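PDB 4BE3: alginate lyase, family PL7 from Zobellia galactanivorans, which probably cleaves alginate, the brown-algal polymer of mannuronate and guluronate, from the chain ends by beta-elimination. Local coordinates for residues Thr85-His90 / Glu297-Glu302; Val47-Pro52 / Thr64-Gly69; Ser219-Lys224 / Gly242-Asn247. One frame throughout, in Å; residues are numbered along the deposited sequence.

Contact 1 (Thr85-His90 / Glu297-Glu302); sequences TLKVQH and EVWFKE
Gln89 lies over one face of the Trp299 indole. Its CG sits 3.4 Å from the centroid of the five-membered ring of Trp299, a CH-pi contact 7° off the ring normal. Its amide stands steeply on the same ring, with the two planes 80° apart, and a bend at chi2 (-71°) carries NE2 out over the six-membered ring. CE of Lys87 approaches the indole obliquely on its way to a salt bridge with Glu41. At the edge, Trp299 NE1 donates in the ring plane to Glu297 OE2 at 2.7 Å. That bond uses the anti lone pair of the carboxylate and should fix the rotation of the indole. On the other face of the sheet, Leu86 CB lies over the Phe300 ring, 3.9 Å from its centroid. Leu86 CD1 also packs on Val298 CG1 at 3.7 Å, and both side chains reach Val107 of the opposing sheet. The backbones pair antiparallel. Lys87 and Trp299 form a hydrogen-bonded pair, Trp299 N to Lys87 O at 2.9 Å. A classic beta bulge interrupts each end. Glu297 O accepts from both Gln89 N (2.8 Å) and His90 N (3.2 Å), and Lys301 and Glu302 both face Thr85. Strands 80-90 and 295-306 are neighbours in one sheet of the beta-jelly roll of PL7 lyases, with Leu86, Val88, Val298 and Phe300 turned to its core.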
loop_
_atom_site.group_PDB
_atom_site.type_symbol
_atom_site.label_atom_id
_atom_site.label_comp_id
_atom_site.label_asym_id
_atom_site.label_seq_id
_atom_site.Cartn_x
_atom_site.Cartn_y
_atom_site.Cartn_z
ATOM N N THR A 85 -18.919 3.965 9.631
ATOM C CA THR A 85 -20.333 4.189 10.008
ATOM C C THR A 85 -20.278 5.110 11.169
ATOM O O THR A 85 -19.549 4.863 12.166
ATOM C CB THR A 85 -21.000 2.842 10.418
ATOM O OG1 THR A 85 -21.052 2.019 9.212
ATOM C CG2 THR A 85 -22.374 3.091 10.863
ATOM N N LEU A 86 -21.113 6.153 11.164
ATOM C CA LEU A 86 -20.879 7.235 12.160
ATOM C C LEU A 86 -22.176 8.039 12.362
ATOM O O LEU A 86 -23.130 7.792 11.624
ATOM C CB LEU A 86 -19.788 8.227 11.603
ATOM C CG LEU A 86 -20.235 8.958 10.270
ATOM C CD1 LEU A 86 -19.590 10.347 10.304
ATOM C CD2 LEU A 86 -19.679 8.207 9.046
ATOM N N LYS A 87 -22.214 8.940 13.346
ATOM C CA LYS A 87 -23.289 9.950 13.420
ATOM C C LYS A 87 -22.614 11.166 13.893
ATOM O O LYS A 87 -21.692 11.112 14.738
ATOM C CB LYS A 87 -24.459 9.475 14.263
ATOM C CG LYS A 87 -24.057 9.037 15.677
ATOM C CD LYS A 87 -25.234 8.289 16.302
ATOM C CE LYS A 87 -24.885 8.053 17.797
ATOM N NZ LYS A 87 -26.107 7.346 18.309
ATOM N N VAL A 88 -23.019 12.337 13.338
ATOM C CA VAL A 88 -22.498 13.575 13.802
ATOM C C VAL A 88 -23.376 14.012 14.908
ATOM O O VAL A 88 -24.598 14.047 14.761
ATOM C CB VAL A 88 -22.469 14.623 12.637
ATOM C CG1 VAL A 88 -22.004 15.996 13.147
ATOM C CG2 VAL A 88 -21.524 14.109 11.511
ATOM N N GLN A 89 -22.730 14.404 16.041
ATOM C CA GLN A 89 -23.475 14.755 17.281
ATOM C C GLN A 89 -23.481 16.275 17.394
ATOM O O GLN A 89 -24.339 16.769 18.090
ATOM C CB GLN A 89 -22.831 14.189 18.545
ATOM C CG GLN A 89 -22.918 12.627 18.491
ATOM C CD GLN A 89 -24.351 12.108 18.698
ATOM O OE1 GLN A 89 -25.238 12.507 18.024
ATOM N NE2 GLN A 89 -24.558 11.162 19.621
ATOM N N HIS A 90 -22.528 17.004 16.795
ATOM C CA HIS A 90 -22.536 18.411 17.056
ATOM C C HIS A 90 -21.691 19.117 16.012
ATOM O O HIS A 90 -20.677 18.555 15.643
ATOM C CB HIS A 90 -21.916 18.705 18.449
ATOM C CG HIS A 90 -22.277 20.086 18.932
ATOM N ND1 HIS A 90 -21.551 21.225 18.628
ATOM C CD2 HIS A 90 -23.401 20.492 19.645
ATOM C CE1 HIS A 90 -22.164 22.304 19.260
ATOM N NE2 HIS A 90 -23.294 21.847 19.865
ATOM N N GLU A 297 -18.379 17.366 16.996
ATOM C CA GLU A 297 -18.231 16.117 17.669
ATOM C C GLU A 297 -18.857 15.002 16.833
ATOM O O GLU A 297 -20.003 15.133 16.349
ATOM C CB GLU A 297 -19.029 16.216 19.016
ATOM C CG GLU A 297 -18.914 14.828 19.803
ATOM C CD GLU A 297 -19.581 14.904 21.165
ATOM O OE1 GLU A 297 -19.643 16.060 21.721
ATOM O OE2 GLU A 297 -20.060 13.867 21.727
ATOM N N VAL A 298 -18.117 13.935 16.569
ATOM C CA VAL A 298 -18.579 12.956 15.557
ATOM C C VAL A 298 -18.273 11.563 16.249
ATOM O O VAL A 298 -17.163 11.430 16.827
ATOM C CB VAL A 298 -17.687 13.029 14.322
ATOM C CG1 VAL A 298 -18.184 12.012 13.247
ATOM C CG2 VAL A 298 -17.764 14.488 13.646
ATOM N N TRP A 299 -19.227 10.643 16.152
ATOM C CA TRP A 299 -19.059 9.332 16.788
ATOM C C TRP A 299 -18.992 8.282 15.764
ATOM O O TRP A 299 -19.760 8.299 14.812
ATOM C CB TRP A 299 -20.272 9.066 17.631
ATOM C CG TRP A 299 -20.423 9.898 18.849
ATOM C CD1 TRP A 299 -19.788 11.132 19.229
ATOM C CD2 TRP A 299 -21.322 9.599 19.910
ATOM N NE1 TRP A 299 -20.277 11.540 20.449
ATOM C CE2 TRP A 299 -21.210 10.667 20.889
ATOM C CE3 TRP A 299 -22.248 8.544 20.130
ATOM C CZ2 TRP A 299 -21.970 10.675 22.094
ATOM C CZ3 TRP A 299 -23.008 8.562 21.346
ATOM C CH2 TRP A 299 -22.900 9.625 22.263
ATOM N N PHE A 300 -18.051 7.341 15.870
ATOM C CA PHE A 300 -17.966 6.332 14.847
ATOM C C PHE A 300 -18.192 5.013 15.477
ATOM O O PHE A 300 -17.647 4.750 16.611
ATOM C CB PHE A 300 -16.533 6.286 14.258
ATOM C CG PHE A 300 -16.239 7.429 13.309
ATOM C CD1 PHE A 300 -15.976 8.689 13.835
ATOM C CD2 PHE A 300 -16.272 7.151 11.927
ATOM C CE1 PHE A 300 -15.670 9.728 12.964
ATOM C CE2 PHE A 300 -15.988 8.256 11.041
ATOM C CZ PHE A 300 -15.778 9.505 11.601
ATOM N N LYS A 301 -18.911 4.150 14.806
ATOM C CA LYS A 301 -18.944 2.785 15.422
ATOM C C LYS A 301 -18.174 1.786 14.549
ATOM O O LYS A 301 -17.969 0.620 14.910
ATOM C CB LYS A 301 -20.372 2.339 15.610
ATOM C CG LYS A 301 -21.112 2.142 14.375
ATOM C CD LYS A 301 -22.329 1.469 14.947
ATOM C CE LYS A 301 -23.040 0.604 13.965
ATOM N NZ LYS A 301 -24.469 0.568 14.429
ATOM N N GLU A 302 -17.803 2.186 13.364
ATOM C CA GLU A 302 -16.983 1.256 12.557
ATOM C C GLU A 302 -16.055 2.142 11.750
ATOM O O GLU A 302 -16.467 3.283 11.278
ATOM C CB GLU A 302 -17.878 0.507 11.609
ATOM C CG GLU A 302 -16.948 -0.003 10.448
ATOM C CD GLU A 302 -17.445 -1.197 9.595
ATOM O OE1 GLU A 302 -18.637 -1.274 9.321
ATOM O OE2 GLU A 302 -16.597 -2.066 9.134
HETATM O O HOH W 1 -18.919 1.051 7.808
#

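Contact 2 (Val47-Pro52 / Thr64-Gly69); sequences VVFKTP and TRTELG. With SRT (S,R meso-tartaric acid), chain C.
Thr66 OG1 stands beside its own backbone N (chi1 -67°), and this turns the hydroxyl to Lys50 O. Phe49 has its CG anti to the carbonyl carbon (chi1 -67°), and its ring reaches Leu68. The two strands run roughly antiparallel, at 148°, but belong to different sheets of the jelly roll, so this is packing between sheets. The Thr66 OG1 to Lys50 O hydrogen bond is 2.6 Å long, with the donor well above the carbonyl plane. It is the one hydrogen bond that joins the two segments. Leu68 meets the edge of the Phe49 ring, CG to CE2 at 3.6 Å, and the side chains cross at about a right angle. Phe300 and Ile16 also touch Phe49. At the end of the contact, Thr64 CB lies 3.5 Å from Pro52 O, while Thr64 OG1 bonds to Gly55 N. Arg65 and Glu67 start away from segment 47-52, and the Arg65 guanidinium lines the pocket that holds meso-tartaric acid. Arg65 NH1 forms a salt bridge to Glu67 OE1 at 2.8 Å, in the guanidinium plane, and Lys257 is a second partner of that oxygen. The tartrate hydroxyl O3 lies over the centre of the guanidinium face, 3.4 Å from Arg65 CZ.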
loop_
_atom_site.group_PDB
_atom_site.type_symbol
_atom_site.label_atom_id
_atom_site.label_comp_id
_atom_site.label_asym_id
_atom_site.label_seq_id
_atom_site.Cartn_x
_atom_site.Cartn_y
_atom_site.Cartn_z
ATOM N N VAL A 47 -16.593 5.491 19.179
ATOM C CA VAL A 47 -15.407 6.194 19.341
ATOM C C VAL A 47 -15.768 7.682 19.065
ATOM O O VAL A 47 -16.324 7.948 17.942
ATOM C CB VAL A 47 -14.400 5.761 18.272
ATOM C CG1 VAL A 47 -13.169 6.615 18.405
ATOM C CG2 VAL A 47 -14.093 4.216 18.437
ATOM N N VAL A 48 -15.476 8.550 20.028
ATOM C CA VAL A 48 -15.869 9.938 19.891
ATOM C C VAL A 48 -14.684 10.697 19.441
ATOM O O VAL A 48 -13.623 10.574 20.063
ATOM C CB VAL A 48 -16.360 10.498 21.235
ATOM C CG1 VAL A 48 -16.698 12.022 21.187
ATOM C CG2 VAL A 48 -17.609 9.782 21.744
ATOM N N PHE A 49 -14.842 11.633 18.457
ATOM C CA PHE A 49 -13.828 12.549 18.179
ATOM C C PHE A 49 -14.471 13.939 18.434
ATOM O O PHE A 49 -15.582 14.231 17.822
ATOM C CB PHE A 49 -13.507 12.524 16.664
ATOM C CG PHE A 49 -12.875 11.180 16.240
ATOM C CD1 PHE A 49 -13.689 10.081 15.984
ATOM C CD2 PHE A 49 -11.468 11.086 16.122
ATOM C CE1 PHE A 49 -13.109 8.792 15.664
ATOM C CE2 PHE A 49 -10.879 9.856 15.750
ATOM C CZ PHE A 49 -11.714 8.742 15.494
ATOM N N LYS A 50 -13.840 14.732 19.289
ATOM C CA LYS A 50 -14.472 16.003 19.656
ATOM C C LYS A 50 -13.371 17.036 19.508
ATOM O O LYS A 50 -12.174 16.769 19.837
ATOM C CB LYS A 50 -14.974 15.875 21.043
ATOM C CG LYS A 50 -15.752 17.187 21.512
ATOM C CD LYS A 50 -16.146 17.025 22.996
ATOM C CE LYS A 50 -17.041 18.237 23.332
ATOM N NZ LYS A 50 -17.649 18.064 24.689
ATOM N N THR A 51 -13.710 18.190 18.932
ATOM C CA THR A 51 -12.672 19.207 18.764
ATOM C C THR A 51 -13.310 20.622 18.800
ATOM O O THR A 51 -14.389 20.815 18.241
ATOM C CB THR A 51 -11.938 18.988 17.412
ATOM O OG1 THR A 51 -10.945 19.984 17.199
ATOM C CG2 THR A 51 -12.934 19.095 16.168
ATOM N N PRO A 52 -12.593 21.586 19.323
ATOM C CA PRO A 52 -13.242 22.932 19.358
ATOM C C PRO A 52 -13.052 23.621 18.015
ATOM O O PRO A 52 -12.328 23.108 17.120
ATOM C CB PRO A 52 -12.350 23.655 20.466
ATOM C CG PRO A 52 -10.947 23.051 20.190
ATOM C CD PRO A 52 -11.269 21.600 19.978
ATOM N N THR A 64 -9.025 23.266 13.240
ATOM C CA THR A 64 -8.621 22.380 14.301
ATOM C C THR A 64 -9.247 21.027 14.070
ATOM O O THR A 64 -10.352 20.898 13.395
ATOM C CB THR A 64 -9.199 22.983 15.588
ATOM O OG1 THR A 64 -8.544 24.299 15.731
ATOM C CG2 THR A 64 -8.853 22.088 16.807
ATOM N N ARG A 65 -8.523 19.960 14.480
ATOM C CA ARG A 65 -9.155 18.610 14.226
ATOM C C ARG A 65 -8.844 17.704 15.437
ATOM O O ARG A 65 -7.846 17.951 16.125
ATOM C CB ARG A 65 -8.554 17.981 12.942
ATOM C CG ARG A 65 -7.086 17.514 13.107
ATOM C CD ARG A 65 -6.459 17.187 11.750
ATOM N NE ARG A 65 -6.109 18.466 11.047
ATOM C CZ ARG A 65 -6.109 18.567 9.736
ATOM N NH1 ARG A 65 -6.670 17.558 8.993
ATOM N NH2 ARG A 65 -5.605 19.633 9.123
ATOM N N THR A 66 -9.680 16.691 15.623
ATOM C CA THR A 66 -9.243 15.482 16.394
ATOM C C THR A 66 -9.446 14.405 15.371
ATOM O O THR A 66 -10.657 14.095 15.012
ATOM C CB THR A 66 -10.144 15.279 17.571
ATOM O OG1 THR A 66 -9.942 16.374 18.489
ATOM C CG2 THR A 66 -9.736 13.950 18.269
ATOM N N GLU A 67 -8.361 13.880 14.746
ATOM C CA GLU A 67 -8.651 13.080 13.503
ATOM C C GLU A 67 -7.474 12.057 13.377
ATOM O O GLU A 67 -6.269 12.439 13.579
ATOM C CB GLU A 67 -8.572 14.098 12.308
ATOM C CG GLU A 67 -9.052 13.462 10.993
ATOM C CD GLU A 67 -8.947 14.413 9.823
ATOM O OE1 GLU A 67 -7.944 15.211 9.727
ATOM O OE2 GLU A 67 -9.839 14.286 8.960
ATOM N N LEU A 68 -7.855 10.891 12.926
ATOM C CA LEU A 68 -6.804 9.821 12.632
ATOM C C LEU A 68 -6.166 10.072 11.302
ATOM O O LEU A 68 -6.880 10.545 10.356
ATOM C CB LEU A 68 -7.566 8.528 12.549
ATOM C CG LEU A 68 -8.383 8.157 13.732
ATOM C CD1 LEU A 68 -8.946 6.733 13.420
ATOM C CD2 LEU A 68 -7.478 8.018 14.999
ATOM N N GLY A 69 -4.904 9.666 11.079
ATOM C CA GLY A 69 -4.319 9.683 9.743
ATOM C C GLY A 69 -3.757 8.259 9.553
ATOM O O GLY A 69 -3.123 7.679 10.503
HETATM O O1 SRT C . -2.811 18.057 7.018
HETATM O O11 SRT C . -4.197 16.215 7.072
HETATM C C1 SRT C . -3.206 16.910 7.370
HETATM C C2 SRT C . -2.535 16.125 8.444
HETATM O O2 SRT C . -2.279 14.722 8.215
HETATM C C3 SRT C . -2.001 16.883 9.632
HETATM O O3 SRT C . -3.225 16.818 10.231
HETATM C C4 SRT C . -0.877 16.328 10.387
HETATM O O4 SRT C . -1.033 15.810 11.487
HETATM O O41 SRT C . 0.228 16.235 9.857
#

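Contact 3 (Ser219-Lys224 / Gly242-Asn247); sequences SNFTKK and GIEREN
Ser219 OG gives its proton to Glu244 OE1 at 2.6 Å and accepts from Phe221 N at 2.8 Å. The carboxylate oxygen is met on its anti side, 30° out of the carboxylate plane. Water 2 donates a further bond to Glu244 OE1 at 2.8 Å and accepts from Asn220 N. The other oxygen, Glu244 OE2, is taken by Tyr140 OH and Asn143 N. Both ends of this buried carboxylate are therefore satisfied, with several donors that would favour its charged form. The bond from Phe221 N to Ser219 OG makes an ST turn, in which the hydroxyl, anti to its own backbone N (chi1 174°), turns back over the chain to meet Phe221 N. The two loops flank helix 229-234, one before it and one after, on the surface of the lyase. Their backbones are joined twice. Ser219 N donates to Glu246 O at 3.0 Å. Glu244 N donates to Phe221 O at 2.9 Å. Glu244 OE1 also lies near the plane of the Phe221 ring, at its edge, and Trp152 meets the same ring edge-to-face. Farther along, Ile243 CD1 touches Thr222 O at 3.4 Å, and Ile243 CG2 packs against the backbone between Lys223 and Lys224.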
loop_
_atom_site.group_PDB
_atom_site.type_symbol
_atom_site.label_atom_id
_atom_site.label_comp_id
_atom_site.label_asym_id
_atom_site.label_seq_id
_atom_site.Cartn_x
_atom_site.Cartn_y
_atom_site.Cartn_z
ATOM N N SER A 219 -7.565 14.274 -15.235
ATOM C CA SER A 219 -8.356 15.420 -14.755
ATOM C C SER A 219 -9.501 15.774 -15.748
ATOM O O SER A 219 -9.295 15.735 -16.951
ATOM C CB SER A 219 -7.404 16.609 -14.724
ATOM O OG SER A 219 -8.154 17.764 -14.391
ATOM N N ASN A 220 -10.628 16.241 -15.229
ATOM C CA ASN A 220 -11.711 16.837 -15.978
ATOM C C ASN A 220 -11.545 18.346 -16.065
ATOM O O ASN A 220 -12.448 19.037 -16.636
ATOM C CB ASN A 220 -13.071 16.653 -15.179
ATOM C CG ASN A 220 -13.631 15.201 -15.184
ATOM O OD1 ASN A 220 -13.431 14.449 -16.171
ATOM N ND2 ASN A 220 -14.353 14.785 -14.052
ATOM N N PHE A 221 -10.479 18.890 -15.460
ATOM C CA PHE A 221 -10.425 20.342 -15.218
ATOM C C PHE A 221 -9.148 20.977 -15.771
ATOM O O PHE A 221 -8.512 21.744 -15.046
ATOM C CB PHE A 221 -10.592 20.645 -13.668
ATOM C CG PHE A 221 -11.867 20.095 -13.105
ATOM C CD1 PHE A 221 -13.132 20.421 -13.688
ATOM C CD2 PHE A 221 -11.850 19.244 -12.025
ATOM C CE1 PHE A 221 -14.327 19.929 -13.154
ATOM C CE2 PHE A 221 -13.058 18.758 -11.443
ATOM C CZ PHE A 221 -14.282 19.071 -12.011
ATOM N N THR A 222 -8.788 20.667 -17.017
ATOM C CA THR A 222 -7.403 20.999 -17.473
ATOM C C THR A 222 -7.389 22.377 -18.158
ATOM O O THR A 222 -6.317 22.872 -18.471
ATOM C CB THR A 222 -6.846 19.931 -18.407
ATOM O OG1 THR A 222 -7.714 19.874 -19.546
ATOM C CG2 THR A 222 -6.974 18.521 -17.752
ATOM N N LYS A 223 -8.569 22.999 -18.372
ATOM C CA LYS A 223 -8.575 24.417 -18.844
ATOM C C LYS A 223 -9.660 25.271 -18.300
ATOM O O LYS A 223 -10.651 24.750 -17.699
ATOM C CB LYS A 223 -8.585 24.494 -20.353
ATOM C CG LYS A 223 -9.325 23.410 -21.067
ATOM C CD LYS A 223 -8.289 22.763 -22.030
ATOM C CE LYS A 223 -8.925 22.309 -23.346
ATOM N NZ LYS A 223 -10.393 22.178 -23.021
ATOM N N LYS A 224 -9.530 26.586 -18.521
ATOM C CA LYS A 224 -10.468 27.529 -17.874
ATOM C C LYS A 224 -11.918 27.236 -18.209
ATOM O O LYS A 224 -12.784 27.334 -17.324
ATOM C CB LYS A 224 -10.131 28.969 -18.198
ATOM C CG LYS A 224 -8.804 29.373 -17.596
ATOM C CD LYS A 224 -8.987 30.037 -16.238
ATOM C CE LYS A 224 -7.618 30.232 -15.594
ATOM N NZ LYS A 224 -6.709 30.840 -16.605
ATOM N N GLY A 242 -7.781 28.399 -10.766
ATOM C CA GLY A 242 -6.752 27.453 -11.230
ATOM C C GLY A 242 -7.269 26.391 -12.163
ATOM O O GLY A 242 -8.484 26.091 -12.186
ATOM N N ILE A 243 -6.349 25.783 -12.866
ATOM C CA ILE A 243 -6.603 24.611 -13.661
ATOM C C ILE A 243 -5.818 23.445 -13.021
ATOM O O ILE A 243 -4.827 23.650 -12.261
ATOM C CB ILE A 243 -6.299 24.839 -15.154
ATOM C CG1 ILE A 243 -4.818 25.245 -15.351
ATOM C CG2 ILE A 243 -7.347 25.859 -15.714
ATOM C CD1 ILE A 243 -4.295 24.955 -16.719
ATOM N N GLU A 244 -6.226 22.238 -13.378
ATOM C CA GLU A 244 -5.623 21.048 -12.746
ATOM C C GLU A 244 -4.643 20.385 -13.689
ATOM O O GLU A 244 -4.813 20.384 -14.937
ATOM C CB GLU A 244 -6.762 20.052 -12.382
ATOM C CG GLU A 244 -6.193 18.779 -11.709
ATOM C CD GLU A 244 -7.323 17.952 -11.089
ATOM O OE1 GLU A 244 -8.344 17.806 -11.789
ATOM O OE2 GLU A 244 -7.131 17.389 -9.971
ATOM N N ARG A 245 -3.580 19.835 -13.141
ATOM C CA ARG A 245 -2.654 19.053 -14.028
ATOM C C ARG A 245 -3.390 17.922 -14.707
ATOM O O ARG A 245 -4.323 17.323 -14.131
ATOM C CB ARG A 245 -1.669 18.336 -13.268
ATOM C CG ARG A 245 -1.087 19.058 -12.198
ATOM C CD ARG A 245 -1.153 17.917 -11.254
ATOM N NE ARG A 245 0.093 17.763 -10.645
ATOM C CZ ARG A 245 0.821 18.590 -9.871
ATOM N NH1 ARG A 245 0.532 19.752 -9.431
ATOM N NH2 ARG A 245 1.964 18.118 -9.495
ATOM N N GLU A 246 -2.860 17.537 -15.867
ATOM C CA GLU A 246 -3.582 16.676 -16.768
ATOM C C GLU A 246 -3.806 15.319 -16.095
ATOM O O GLU A 246 -4.823 14.653 -16.320
ATOM C CB GLU A 246 -2.736 16.503 -18.085
ATOM C CG GLU A 246 -3.316 15.385 -18.964
ATOM C CD GLU A 246 -2.499 15.233 -20.267
ATOM O OE1 GLU A 246 -1.473 15.920 -20.422
ATOM O OE2 GLU A 246 -2.903 14.435 -21.122
ATOM N N ASN A 247 -2.846 14.918 -15.285
ATOM C CA ASN A 247 -2.947 13.556 -14.690
ATOM C C ASN A 247 -3.389 13.573 -13.257
ATOM O O ASN A 247 -3.231 12.557 -12.498
ATOM C CB ASN A 247 -1.641 12.802 -14.786
ATOM C CG ASN A 247 -1.231 12.564 -16.269
ATOM O OD1 ASN A 247 -0.081 12.780 -16.592
ATOM N ND2 ASN A 247 -2.192 12.185 -17.166
HETATM O O HOH W 2 -10.545 16.083 -12.209
#

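Overall arrangement
From the N terminus, contact 2 closes first, a short loop between strands 44-52 and 65-70 that joins the two sheets. Strand 80-90 then opens contact 1, which closes only at 297-302, near the end of the chain. Contact 3 is nested inside that long loop and ties together the segments before and after helix 229-234. Contacts 1 and 2 lie in series along the chain but touch in space, since strands 295-306 and 44-52 are neighbours in one sheet. Their centres are 11 Å apart. Contact 3 lies on the opposite side of the chain's centre, its nearest atoms about 24 Å from contact 1 and about 19 Å from contact 2.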